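Side-chain contacts in MsStt7d protein (Micromonas, PDB 4IX3), which is a homolog of the state-transition kinase Stt7 whose catalytic domain, described here, binds ADP and magnesium and probably phosphorylates other proteins with ATP: residues P25-S30 against T35-V40; V48-K53 against E61-E66; C65-N70 against E105-M110; V69-H74 against M85-L90; R167-A172 against L184-L189. All blocks are in the same frame, centred on the assembly; numbering follows the deposited sequence. Where two conformers were deposited one is given.

Contact 1: residues P25-S30 against T35-V40; sequences PGPLGS and TVFRGV
With a chi1 of -173°, Leu28 sets its CG beside its own carbonyl carbon, so that the side chain crosses Val36 at a slant; Val36 CG1 is likewise opposite its backbone N (chi1 178°). Leu28 CD2 comes 3.9 Å from Val36 CG1, while Leu28 CD1 lies above one face of the Arg38 guanidinium, near its rim and 3.7 Å from Arg38 NH2. The charged end of Arg38 pairs with Glu116. On the other face of the hairpin the Pro27 ring runs alongside Thr35, with Pro27 CB 3.6 Å from Thr35 CG2. These residues form the glycine-rich loop hairpin of a kinase N-lobe, and Ser30, where the first strand runs into the loop, contacts ADP in another structure of this protein. Val36 uses both backbone polar atoms: its O accepts Leu28 N (2.7 Å), and its N gives a nearly straight bond to Gly29 O (3.1 Å). Beyond Pro27, water 1 bridges Gly26 O and Arg38 N. At the positive phi of Gly26 and Gly29 a CB would jam against the preceding carbonyl. The chemistry implies a hairpin tied by main-chain bonds and flanked by apolar side chains, with glycines at angles a side chain would hardly allow.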
# COMPACT_ATOMS: atom_id res chain seq x y z
N PRO B 25 8.18 -15.21 9.41
CA PRO B 25 7.11 -14.24 9.66
C PRO B 25 7.63 -12.83 10.00
O PRO B 25 8.74 -12.68 10.52
CB PRO B 25 6.38 -14.83 10.86
CG PRO B 25 6.73 -16.28 10.91
CD PRO B 25 7.97 -16.50 10.10
N GLY B 26 6.85 -11.82 9.63
CA GLY B 26 7.20 -10.42 9.91
C GLY B 26 7.56 -9.65 8.66
O GLY B 26 8.70 -9.68 8.22
N PRO B 27 6.59 -8.94 8.06
CA PRO B 27 6.94 -8.16 6.87
C PRO B 27 8.11 -7.19 7.07
O PRO B 27 8.21 -6.53 8.10
CB PRO B 27 5.64 -7.43 6.55
CG PRO B 27 4.58 -8.37 7.04
CD PRO B 27 5.14 -8.92 8.32
N LEU B 28 9.02 -7.16 6.10
CA LEU B 28 10.17 -6.27 6.09
C LEU B 28 9.56 -4.99 5.52
O LEU B 28 10.21 -3.97 5.24
CB LEU B 28 11.23 -6.91 5.19
CG LEU B 28 12.63 -6.32 5.08
CD1 LEU B 28 13.34 -6.27 6.43
CD2 LEU B 28 13.39 -7.22 4.12
N GLY B 29 8.24 -5.03 5.45
CA GLY B 29 7.45 -3.89 5.01
C GLY B 29 6.40 -4.40 4.04
O GLY B 29 6.63 -5.34 3.28
N SER B 30 5.20 -3.86 4.17
CA SER B 30 4.27 -3.75 3.06
C SER B 30 4.54 -2.44 2.29
O SER B 30 4.81 -1.41 2.90
CB SER B 30 2.85 -3.74 3.60
OG SER B 30 2.88 -3.34 4.96
N THR B 35 4.15 -7.49 -0.27
CA THR B 35 4.69 -7.68 1.06
C THR B 35 6.02 -8.39 0.93
O THR B 35 6.13 -9.39 0.20
CB THR B 35 3.74 -8.51 1.95
OG1 THR B 35 2.43 -7.92 1.87
CG2 THR B 35 4.19 -8.49 3.40
N VAL B 36 7.04 -7.87 1.60
CA VAL B 36 8.40 -8.44 1.58
C VAL B 36 8.63 -9.16 2.91
O VAL B 36 8.31 -8.62 3.97
CB VAL B 36 9.48 -7.36 1.30
CG1 VAL B 36 10.85 -8.02 1.33
CG2 VAL B 36 9.21 -6.71 -0.05
N PHE B 37 9.19 -10.36 2.85
CA PHE B 37 9.57 -11.12 4.02
C PHE B 37 11.06 -11.50 3.93
O PHE B 37 11.60 -11.62 2.84
CB PHE B 37 8.79 -12.44 4.04
CG PHE B 37 7.30 -12.28 4.13
CD1 PHE B 37 6.67 -12.41 5.35
CD2 PHE B 37 6.55 -12.06 3.00
CE1 PHE B 37 5.30 -12.25 5.42
CE2 PHE B 37 5.16 -11.96 3.05
CZ PHE B 37 4.54 -12.07 4.27
N ARG B 38 11.71 -11.73 5.06
CA ARG B 38 13.02 -12.40 5.02
C ARG B 38 12.77 -13.90 4.85
O ARG B 38 11.73 -14.42 5.25
CB ARG B 38 13.79 -12.21 6.32
CG ARG B 38 14.31 -10.81 6.54
CD ARG B 38 15.08 -10.92 7.83
NE ARG B 38 15.54 -9.61 8.29
CZ ARG B 38 14.79 -8.76 8.98
NH1 ARG B 38 13.54 -9.09 9.28
NH2 ARG B 38 15.27 -7.57 9.33
N GLY B 39 13.74 -14.61 4.29
CA GLY B 39 13.66 -16.06 4.22
C GLY B 39 15.05 -16.66 4.16
O GLY B 39 16.06 -15.96 4.19
N VAL B 40 15.09 -17.99 4.17
CA VAL B 40 16.35 -18.71 4.07
C VAL B 40 16.16 -19.72 2.95
O VAL B 40 15.17 -20.48 2.96
CB VAL B 40 16.69 -19.44 5.39
CG1 VAL B 40 17.99 -20.21 5.22
CG2 VAL B 40 16.82 -18.45 6.55
O HOH W 1 10.20 -11.78 7.48

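Contact 2: residues V48-K53 against E61-E66; sequences VLKNAK and ELLECE
The lysine-glutamate pair that joins strand 45-52 to the long N-lobe helix, a hallmark of the protein kinase fold in its active-like form, is built here by Lys50 and Glu66. Lys50 contacts ADP in another structure of this protein and is predicted to bind ATP. Its fully extended chain leaves the strand with CG opposite the backbone N (chi1 -174°), which sends NZ straight to the helix. Glu66 is equally stretched, so that Lys50 NZ meets Glu66 OE1 at 2.7 Å, on the syn lone pair. Water 2 closes a second link, accepting from Lys50 NZ at 2.8 Å and donating to Glu66 OE2 at 2.6 Å; both carboxylate oxygens are thus held and the group is kept from turning. A methionine in place of Lys50 would probably leave the Glu66 carboxylate without its positive mate in a buried setting. Alongside the aliphatic part of Lys50, Leu63 runs the opposite way, its CD1 3.9 Å from Lys50 CD. Its other methyl, CD2, sits 3.7 Å from Ala52 N, where the small alanine side chain lets the helix come close. The strand and helix segments run at 144° with axes 8.4 Å apart. Strands 34-41 and 106-112 flank this strand: Val36 and Trp111 pack on Lys50, and Leu109 on Leu63.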
# COMPACT_ATOMS: atom_id res chain seq x y z
N VAL B 48 15.42 -12.42 0.46
CA VAL B 48 14.23 -11.60 0.68
C VAL B 48 13.21 -12.07 -0.36
O VAL B 48 13.57 -12.42 -1.47
CB VAL B 48 14.60 -10.11 0.52
CG1 VAL B 48 13.38 -9.25 0.38
CG2 VAL B 48 15.40 -9.66 1.73
N LEU B 49 11.95 -12.11 0.04
CA LEU B 49 10.86 -12.74 -0.71
C LEU B 49 9.71 -11.75 -0.78
O LEU B 49 9.38 -11.13 0.22
CB LEU B 49 10.36 -13.97 0.06
CG LEU B 49 11.36 -15.14 0.08
CD1 LEU B 49 11.11 -16.01 1.30
CD2 LEU B 49 11.26 -15.87 -1.25
N LYS B 50 9.10 -11.62 -1.94
CA LYS B 50 7.95 -10.69 -2.07
C LYS B 50 6.80 -11.39 -2.74
O LYS B 50 6.99 -12.06 -3.76
CB LYS B 50 8.32 -9.47 -2.95
CG LYS B 50 7.21 -8.41 -3.00
CD LYS B 50 7.68 -7.14 -3.72
CE LYS B 50 6.57 -6.12 -3.71
NZ LYS B 50 7.02 -4.86 -4.43
N ASN B 51 5.58 -11.15 -2.21
CA ASN B 51 4.38 -11.57 -2.94
C ASN B 51 3.43 -10.36 -3.07
O ASN B 51 3.74 -9.26 -2.58
CB ASN B 51 3.69 -12.77 -2.28
CG ASN B 51 2.99 -12.43 -0.97
OD1 ASN B 51 3.23 -11.36 -0.38
ND2 ASN B 51 2.14 -13.35 -0.50
N ALA B 52 2.34 -10.53 -3.80
CA ALA B 52 1.34 -9.47 -3.98
C ALA B 52 0.45 -9.39 -2.74
O ALA B 52 0.18 -10.40 -2.08
CB ALA B 52 0.51 -9.74 -5.23
N LYS B 53 -0.04 -8.19 -2.43
CA LYS B 53 -1.14 -8.03 -1.45
C LYS B 53 -2.43 -8.51 -2.08
O LYS B 53 -2.78 -8.06 -3.18
CB LYS B 53 -1.25 -6.54 -1.04
CG LYS B 53 -0.08 -6.16 -0.12
CD LYS B 53 -0.14 -4.68 0.25
CE LYS B 53 -1.18 -4.39 1.31
NZ LYS B 53 -0.91 -2.99 1.72
N GLU B 61 -0.63 -7.81 -11.37
CA GLU B 61 -0.04 -7.26 -12.60
C GLU B 61 1.17 -6.39 -12.24
O GLU B 61 2.19 -6.39 -12.94
CB GLU B 61 -1.09 -6.51 -13.40
CG GLU B 61 -2.16 -7.43 -14.02
CD GLU B 61 -3.20 -8.05 -13.05
OE1 GLU B 61 -3.47 -7.55 -11.92
OE2 GLU B 61 -3.84 -9.05 -13.45
N LEU B 62 1.09 -5.66 -11.14
CA LEU B 62 2.24 -4.83 -10.71
C LEU B 62 3.43 -5.73 -10.29
O LEU B 62 4.58 -5.41 -10.61
CB LEU B 62 1.81 -3.91 -9.54
CG LEU B 62 0.85 -2.80 -9.97
CD1 LEU B 62 0.31 -2.17 -8.70
CD2 LEU B 62 1.56 -1.77 -10.83
N LEU B 63 3.17 -6.85 -9.61
CA LEU B 63 4.26 -7.73 -9.25
C LEU B 63 4.85 -8.37 -10.51
O LEU B 63 6.08 -8.58 -10.58
CB LEU B 63 3.79 -8.81 -8.27
CG LEU B 63 4.88 -9.67 -7.64
CD1 LEU B 63 5.72 -8.85 -6.66
CD2 LEU B 63 4.25 -10.86 -6.90
N GLU B 64 4.02 -8.69 -11.50
CA GLU B 64 4.54 -9.22 -12.76
C GLU B 64 5.43 -8.21 -13.47
O GLU B 64 6.45 -8.59 -14.04
CB GLU B 64 3.40 -9.65 -13.66
CG GLU B 64 2.82 -10.99 -13.24
CD GLU B 64 1.55 -11.36 -13.98
OE1 GLU B 64 0.91 -10.49 -14.58
OE2 GLU B 64 1.12 -12.52 -13.78
N CYS B 65 5.04 -6.94 -13.45
CA CYS B 65 5.90 -5.92 -14.02
C CYS B 65 7.22 -5.82 -13.25
O CYS B 65 8.32 -5.72 -13.87
CB CYS B 65 5.18 -4.59 -14.05
SG CYS B 65 5.98 -3.43 -15.15
N GLU B 66 7.16 -5.78 -11.93
CA GLU B 66 8.37 -5.76 -11.12
C GLU B 66 9.26 -6.96 -11.47
O GLU B 66 10.49 -6.84 -11.58
CB GLU B 66 8.02 -5.78 -9.65
CG GLU B 66 9.25 -5.81 -8.77
CD GLU B 66 8.94 -5.57 -7.30
OE1 GLU B 66 7.73 -5.44 -6.99
OE2 GLU B 66 9.88 -5.60 -6.48
O HOH W 2 9.75 -4.24 -4.28

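Contact 3: residues C65-N70 against E105-M110; sequences CEMDVN and EGLWLM
Leu109 of strand 106-112 pushes its branched end against Met67 of helix 59-76, where the kinase N-lobe sheet receives its one long helix. The two segments run at 34° to each other, their axes 9.8 Å apart, a spacing bridged here by Leu109 and Met67. The tight part lies around Leu109, whose CG is opposite the carbonyl carbon (chi1 -54°), leading both methyls to the helix. CD2 touches Met67 from CB to SD, 3.8 Å from Met67 CB and equally near Met67 SD, the two side chains crossing at about a right angle. CD1 settles against the helix backbone, 3.9 Å from Met67 N, and against Glu66 CG at 4.1 Å. The unbranched, flexible methionine suits this place because it can pass across the leucine methyl and bend at chi3. Cutting Leu109 back to an alanine is likely to open a gap between sheet and helix and leave Met67 without its main partner here. Toward the partly exposed Leu107 the packing is slack: Met67 SD stays 4.4 Å from Leu107 CD2, and Leu107 leans also on Leu63 and Glu64. Asn70 OD1 accepts from Trp111 NE1 of the strand. Within the helix Asn70 ND2 donates to Glu66 O at 2.9 Å from above the carbonyl plane, while Asn70 N reaches that oxygen from the opposite face.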
# COMPACT_ATOMS: atom_id res chain seq x y z
N CYS B 65 5.04 -6.94 -13.45
CA CYS B 65 5.90 -5.92 -14.02
C CYS B 65 7.22 -5.82 -13.25
O CYS B 65 8.32 -5.72 -13.87
CB CYS B 65 5.18 -4.59 -14.05
SG CYS B 65 5.98 -3.43 -15.15
N GLU B 66 7.16 -5.78 -11.93
CA GLU B 66 8.37 -5.76 -11.12
C GLU B 66 9.26 -6.96 -11.47
O GLU B 66 10.49 -6.84 -11.58
CB GLU B 66 8.02 -5.78 -9.65
CG GLU B 66 9.25 -5.81 -8.77
CD GLU B 66 8.94 -5.57 -7.30
OE1 GLU B 66 7.73 -5.44 -6.99
OE2 GLU B 66 9.88 -5.60 -6.48
N MET B 67 8.65 -8.12 -11.69
CA MET B 67 9.41 -9.30 -12.10
C MET B 67 10.10 -9.07 -13.44
O MET B 67 11.32 -9.34 -13.53
CB MET B 67 8.44 -10.48 -12.19
CG MET B 67 9.16 -11.74 -12.63
SD MET B 67 8.11 -13.24 -12.50
CE MET B 67 6.93 -12.91 -13.80
N ASP B 68 9.35 -8.60 -14.44
CA ASP B 68 9.91 -8.38 -15.77
C ASP B 68 11.10 -7.39 -15.68
O ASP B 68 12.17 -7.58 -16.33
CB ASP B 68 8.87 -7.77 -16.72
CG ASP B 68 7.72 -8.72 -17.07
OD1 ASP B 68 7.89 -9.95 -16.93
OD2 ASP B 68 6.66 -8.21 -17.56
N VAL B 69 10.91 -6.27 -14.97
CA VAL B 69 11.97 -5.25 -14.87
C VAL B 69 13.16 -5.87 -14.14
O VAL B 69 14.32 -5.60 -14.51
CB VAL B 69 11.46 -3.95 -14.20
CG1 VAL B 69 12.62 -2.98 -13.93
CG2 VAL B 69 10.37 -3.30 -15.04
N ASN B 70 12.95 -6.70 -13.11
CA ASN B 70 14.08 -7.37 -12.45
C ASN B 70 14.82 -8.31 -13.38
O ASN B 70 16.04 -8.33 -13.34
CB ASN B 70 13.63 -8.15 -11.22
CG ASN B 70 13.69 -7.30 -9.96
OD1 ASN B 70 14.74 -7.21 -9.33
ND2 ASN B 70 12.57 -6.69 -9.58
N GLU B 105 0.08 -19.86 -1.54
CA GLU B 105 -0.40 -19.86 -2.93
C GLU B 105 -0.15 -18.50 -3.61
O GLU B 105 -0.51 -17.44 -3.06
CB GLU B 105 -1.91 -20.22 -2.89
CG GLU B 105 -2.57 -20.27 -4.26
CD GLU B 105 -3.06 -18.93 -4.83
OE1 GLU B 105 -3.64 -18.15 -4.01
OE2 GLU B 105 -2.91 -18.66 -6.05
N GLY B 106 0.35 -18.53 -4.85
CA GLY B 106 0.54 -17.35 -5.69
C GLY B 106 2.01 -17.16 -6.07
O GLY B 106 2.87 -17.95 -5.75
N LEU B 107 2.27 -16.06 -6.73
CA LEU B 107 3.58 -15.75 -7.29
C LEU B 107 4.45 -15.08 -6.22
O LEU B 107 4.02 -14.12 -5.55
CB LEU B 107 3.40 -14.81 -8.49
CG LEU B 107 4.72 -14.39 -9.16
CD1 LEU B 107 5.38 -15.60 -9.82
CD2 LEU B 107 4.40 -13.32 -10.23
N TRP B 108 5.68 -15.53 -6.13
CA TRP B 108 6.73 -14.96 -5.28
C TRP B 108 7.93 -14.54 -6.10
O TRP B 108 8.30 -15.22 -7.07
CB TRP B 108 7.23 -15.95 -4.24
CG TRP B 108 6.18 -16.28 -3.22
CD1 TRP B 108 5.15 -17.21 -3.30
CD2 TRP B 108 6.09 -15.65 -1.94
NE1 TRP B 108 4.44 -17.20 -2.11
CE2 TRP B 108 4.98 -16.28 -1.24
CE3 TRP B 108 6.85 -14.69 -1.27
CZ2 TRP B 108 4.60 -15.87 0.02
CZ3 TRP B 108 6.49 -14.30 0.00
CH2 TRP B 108 5.38 -14.87 0.64
N LEU B 109 8.59 -13.43 -5.72
CA LEU B 109 9.93 -13.07 -6.23
C LEU B 109 10.93 -13.26 -5.12
O LEU B 109 10.63 -13.08 -3.92
CB LEU B 109 9.90 -11.61 -6.69
CG LEU B 109 8.82 -11.27 -7.69
CD1 LEU B 109 8.99 -9.82 -8.15
CD2 LEU B 109 8.84 -12.23 -8.89
N MET B 110 12.19 -13.53 -5.49
CA MET B 110 13.25 -13.75 -4.52
C MET B 110 14.53 -13.00 -4.93
O MET B 110 14.88 -12.99 -6.11
CB MET B 110 13.53 -15.25 -4.38
CG MET B 110 14.46 -15.60 -3.22
SD MET B 110 14.52 -17.37 -2.86
CE MET B 110 15.59 -17.94 -4.20

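Contact 4: residues V69-H74 against M85-L90; sequences VNYHVH and MGCIEL
Tyr71 meets strand 84-90 with nothing but its hydroxyl oxygen, which hovers over the backbone at a classic beta bulge. Its OH stands 4.0 Å from Gly86 CA and just as far from Cys87 N, with Cys87 SG 4.2 Å away: van der Waals neighbours, burying a mere 82 Å² between the segments. The first torsion of the tyrosine sets CG opposite the carbonyl carbon (chi1 -82°), and the length of the ring does the rest, carrying the OH across although Tyr71 CA and Gly86 CA are 7.9 Å apart. Glycine fits the bulge because of its backbone angles (phi 109°), at which a CB would be pressed against the carbonyl O of Met85. Tyr71 itself would not forbid one, as such a CB would still clear its hydroxyl. Cys87 is a small, apolar residue that fits between the helix and Leu107 and Leu109, and its SG can take up a position between its own backbone N and carbonyl carbon. The Cys87 N-H is used by Thr13 OG1, and Thr13 also touches Tyr71, so part of the chain's N-terminal segment packs beside this contact. The bulge sets two residues, Met85 and Gly86, against the single Met110 of strand 106-112; Phe84, at the start of strand 84-90, meets the Tyr71 ring edge-to-face, and Cys87 packs on Leu107 and Leu109 beside helix 59-76.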
# COMPACT_ATOMS: atom_id res chain seq x y z
N VAL B 69 10.91 -6.27 -14.97
CA VAL B 69 11.97 -5.25 -14.87
C VAL B 69 13.16 -5.87 -14.14
O VAL B 69 14.32 -5.60 -14.51
CB VAL B 69 11.46 -3.95 -14.20
CG1 VAL B 69 12.62 -2.98 -13.93
CG2 VAL B 69 10.37 -3.30 -15.04
N ASN B 70 12.95 -6.70 -13.11
CA ASN B 70 14.08 -7.37 -12.45
C ASN B 70 14.82 -8.31 -13.38
O ASN B 70 16.04 -8.33 -13.34
CB ASN B 70 13.63 -8.15 -11.22
CG ASN B 70 13.69 -7.30 -9.96
OD1 ASN B 70 14.74 -7.21 -9.33
ND2 ASN B 70 12.57 -6.69 -9.58
N TYR B 71 14.13 -8.99 -14.27
CA TYR B 71 14.86 -9.82 -15.25
C TYR B 71 15.66 -8.92 -16.17
O TYR B 71 16.80 -9.24 -16.53
CB TYR B 71 13.89 -10.69 -16.06
CG TYR B 71 13.49 -11.96 -15.35
CD1 TYR B 71 14.38 -13.03 -15.24
CD2 TYR B 71 12.20 -12.14 -14.87
CE1 TYR B 71 14.04 -14.24 -14.63
CE2 TYR B 71 11.83 -13.36 -14.29
CZ TYR B 71 12.75 -14.39 -14.13
OH TYR B 71 12.37 -15.57 -13.53
N HIS B 72 15.09 -7.80 -16.60
CA HIS B 72 15.82 -6.86 -17.47
C HIS B 72 17.08 -6.35 -16.79
O HIS B 72 18.14 -6.26 -17.44
CB HIS B 72 14.91 -5.70 -17.87
CG HIS B 72 15.49 -4.79 -18.91
ND1 HIS B 72 15.60 -5.14 -20.22
CD2 HIS B 72 16.00 -3.50 -18.79
CE1 HIS B 72 16.16 -4.12 -20.89
NE2 HIS B 72 16.38 -3.10 -20.01
N VAL B 73 16.95 -5.93 -15.54
CA VAL B 73 18.10 -5.40 -14.77
C VAL B 73 19.15 -6.47 -14.51
O VAL B 73 20.36 -6.20 -14.58
CB VAL B 73 17.63 -4.75 -13.46
CG1 VAL B 73 18.80 -4.41 -12.53
CG2 VAL B 73 16.86 -3.48 -13.80
N HIS B 74 18.71 -7.69 -14.25
CA HIS B 74 19.65 -8.78 -14.04
C HIS B 74 20.46 -9.03 -15.32
O HIS B 74 21.68 -9.28 -15.26
CB HIS B 74 18.89 -10.04 -13.68
CG HIS B 74 19.81 -11.21 -13.47
ND1 HIS B 74 20.36 -11.50 -12.27
CD2 HIS B 74 20.31 -12.14 -14.37
CE1 HIS B 74 21.11 -12.60 -12.38
NE2 HIS B 74 21.08 -13.00 -13.67
N MET B 85 17.03 -13.47 -7.84
CA MET B 85 17.21 -14.93 -7.89
C MET B 85 16.04 -15.62 -8.57
O MET B 85 16.13 -16.84 -8.78
CB MET B 85 17.38 -15.45 -6.46
CG MET B 85 18.64 -14.90 -5.80
SD MET B 85 18.88 -15.38 -4.07
CE MET B 85 19.42 -17.09 -4.19
N GLY B 86 15.05 -14.89 -9.08
CA GLY B 86 13.97 -15.49 -9.86
C GLY B 86 12.64 -15.49 -9.15
O GLY B 86 12.39 -14.68 -8.26
N CYS B 87 11.75 -16.36 -9.62
CA CYS B 87 10.40 -16.43 -9.09
C CYS B 87 10.10 -17.81 -8.56
O CYS B 87 10.81 -18.76 -8.89
CB CYS B 87 9.38 -16.01 -10.15
SG CYS B 87 9.14 -17.23 -11.45
N ILE B 88 9.01 -17.93 -7.80
CA ILE B 88 8.46 -19.23 -7.38
C ILE B 88 6.96 -19.06 -7.32
O ILE B 88 6.49 -18.24 -6.53
CB ILE B 88 8.97 -19.68 -5.97
CG1 ILE B 88 10.44 -19.33 -5.78
CG2 ILE B 88 8.67 -21.19 -5.81
CD1 ILE B 88 10.70 -18.01 -5.06
N GLU B 89 6.19 -19.80 -8.10
CA GLU B 89 4.74 -19.73 -8.03
C GLU B 89 4.17 -20.99 -7.39
O GLU B 89 4.48 -22.04 -7.83
CB GLU B 89 4.16 -19.48 -9.40
CG GLU B 89 2.68 -19.10 -9.36
CD GLU B 89 2.15 -18.68 -10.71
OE1 GLU B 89 2.64 -19.11 -11.75
OE2 GLU B 89 1.23 -17.88 -10.72
N LEU B 90 3.37 -20.84 -6.34
CA LEU B 90 2.82 -21.99 -5.64
C LEU B 90 1.31 -22.09 -5.85
O LEU B 90 0.61 -21.08 -5.81
CB LEU B 90 3.14 -21.92 -4.15
CG LEU B 90 4.45 -22.56 -3.70
CD1 LEU B 90 5.43 -21.50 -3.22
CD2 LEU B 90 4.21 -23.60 -2.62

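Contact 5: residues R167-A172 against L184-L189; sequences RDVKPA and LKLIDL. With MG (magnesium ion), chain E.
Asp168 and Asp188 share a magnesium ion in the cleft of the kinase fold, joining the catalytic loop (an HRD sequence) to the DLG sequence that stands for the usual DFG. Metal bonds dominate: Asp168 OD2 binds magnesium at 2.0 Å and Asp188 OD2 at 2.1 Å. The two oxygens lie 2.9 Å apart, a closeness the cation between them makes tolerable, and their carboxylate planes are turned 82° from each other. Each aspartate has CG opposite its backbone N (chi1 -159° for Asp168), which brings the two acids to the same magnesium. Among salt bridges and hydrogen bonds, Lys170 NZ gives Asp168 OD1 a salt-bridged hydrogen bond of 2.8 Å on the syn lone pair, and also pairs with Asp212; Asp188 OD1 takes the Gly190 N-H. Both acids are thus oriented by a second shell. Apolar packing joins the loop to strand 183-186: Val169 CG2 approaches Leu186 CD2 at 4.3 Å, and both residues rest on Leu156 of helix 141-161, a suitable place for branched aliphatic groups. Four waters complete an octahedron round magnesium, with water 4 trans to Asp168 OD2 and water 6 trans to Asp188 OD2.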
# COMPACT_ATOMS: atom_id res chain seq x y z
N ARG B 167 12.31 5.25 -10.07
CA ARG B 167 11.09 5.89 -9.58
C ARG B 167 11.00 6.01 -8.05
O ARG B 167 10.24 6.83 -7.55
CB ARG B 167 9.86 5.15 -10.11
CG ARG B 167 8.86 6.05 -10.81
CD ARG B 167 7.43 5.59 -10.57
NE ARG B 167 6.65 5.55 -11.80
CZ ARG B 167 5.76 6.48 -12.15
NH1 ARG B 167 5.54 7.52 -11.36
NH2 ARG B 167 5.09 6.36 -13.29
N ASP B 168 11.76 5.20 -7.31
CA ASP B 168 11.63 5.23 -5.85
C ASP B 168 12.98 5.27 -5.16
O ASP B 168 13.25 4.57 -4.19
CB ASP B 168 10.78 4.03 -5.34
CG ASP B 168 10.19 4.25 -3.95
OD1 ASP B 168 10.24 5.39 -3.45
OD2 ASP B 168 9.70 3.26 -3.34
N VAL B 169 13.84 6.13 -5.72
CA VAL B 169 15.16 6.33 -5.12
C VAL B 169 14.99 7.10 -3.81
O VAL B 169 14.34 8.17 -3.77
CB VAL B 169 16.06 7.09 -6.11
CG1 VAL B 169 17.36 7.52 -5.45
CG2 VAL B 169 16.34 6.22 -7.34
N LYS B 170 15.61 6.58 -2.75
CA LYS B 170 15.57 7.21 -1.44
C LYS B 170 16.49 6.40 -0.53
O LYS B 170 16.79 5.24 -0.85
CB LYS B 170 14.13 7.31 -0.84
CG LYS B 170 13.42 5.95 -0.78
CD LYS B 170 11.97 6.17 -0.41
CE LYS B 170 11.17 4.88 -0.29
NZ LYS B 170 9.76 5.12 -0.71
N PRO B 171 16.90 6.94 0.61
CA PRO B 171 17.76 6.19 1.53
C PRO B 171 17.18 4.84 1.98
O PRO B 171 17.93 3.87 2.15
CB PRO B 171 17.99 7.19 2.67
CG PRO B 171 17.94 8.54 1.97
CD PRO B 171 16.75 8.36 1.04
N ALA B 172 15.85 4.72 2.13
CA ALA B 172 15.27 3.47 2.60
C ALA B 172 15.42 2.39 1.53
O ALA B 172 15.24 1.21 1.85
CB ALA B 172 13.76 3.64 2.91
N LEU B 184 26.95 0.60 -2.31
CA LEU B 184 25.49 0.72 -2.22
C LEU B 184 24.81 -0.01 -3.35
O LEU B 184 25.23 0.09 -4.51
CB LEU B 184 25.08 2.19 -2.30
CG LEU B 184 25.50 3.11 -1.13
CD1 LEU B 184 24.73 4.41 -1.18
CD2 LEU B 184 25.43 2.41 0.22
N LYS B 185 23.75 -0.72 -3.00
CA LYS B 185 22.84 -1.30 -4.00
C LYS B 185 21.41 -0.77 -3.78
O LYS B 185 20.99 -0.60 -2.63
CB LYS B 185 22.84 -2.84 -3.93
CG LYS B 185 24.21 -3.48 -4.31
CD LYS B 185 24.14 -4.98 -4.25
CE LYS B 185 25.49 -5.59 -4.66
NZ LYS B 185 25.39 -7.09 -4.65
N LEU B 186 20.72 -0.56 -4.88
CA LEU B 186 19.27 -0.21 -4.83
C LEU B 186 18.45 -1.46 -4.56
O LEU B 186 18.78 -2.55 -5.04
CB LEU B 186 18.85 0.41 -6.16
CG LEU B 186 19.35 1.88 -6.29
CD1 LEU B 186 19.45 2.26 -7.75
CD2 LEU B 186 18.43 2.86 -5.60
N ILE B 187 17.33 -1.29 -3.88
CA ILE B 187 16.30 -2.30 -3.88
C ILE B 187 15.03 -1.68 -4.47
O ILE B 187 14.94 -0.45 -4.67
CB ILE B 187 15.98 -2.86 -2.50
CG1 ILE B 187 15.53 -1.76 -1.53
CG2 ILE B 187 17.20 -3.60 -1.95
CD1 ILE B 187 14.72 -2.29 -0.35
N ASP B 188 14.02 -2.53 -4.70
CA ASP B 188 12.64 -2.12 -4.89
C ASP B 188 12.41 -1.47 -6.27
O ASP B 188 12.28 -0.23 -6.40
CB ASP B 188 12.14 -1.22 -3.76
CG ASP B 188 10.72 -0.76 -4.04
OD1 ASP B 188 9.97 -1.49 -4.75
OD2 ASP B 188 10.40 0.41 -3.59
N LEU B 189 12.31 -2.32 -7.29
CA LEU B 189 11.93 -1.90 -8.61
C LEU B 189 10.41 -2.01 -8.80
O LEU B 189 9.90 -2.01 -9.93
CB LEU B 189 12.66 -2.76 -9.67
CG LEU B 189 14.16 -2.55 -9.72
CD1 LEU B 189 14.88 -3.74 -10.34
CD2 LEU B 189 14.59 -1.22 -10.34
MG MG E . 8.67 1.53 -3.38
O HOH W 3 8.47 1.65 -5.44
O HOH W 4 7.72 -0.38 -3.51
O HOH W 5 8.85 1.24 -1.40
O HOH W 6 6.91 2.45 -3.17

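The five contacts run from the glycine-rich hairpin to the metal-binding loops. Contacts 1 to 4 all reach the antiparallel N-lobe sheet, and contacts 2, 3 and 4 share helix 59-76, which meets strands 45-52, 106-112 and 84-90 in turn. Contacts 2 and 3 have centres about 5 Å apart, as do contacts 3 and 4; the centres of contacts 1 and 2 are about 12 Å apart, linked through neighbouring strands 34-41 and 45-52. Contact 5, later in the chain, is centred 16 to 17 Å from the centres of the others, yet Leu189 packs against Glu66, Val69, Asn70 and Val73. The helix therefore connects the nucleotide-binding sheet with the magnesium site.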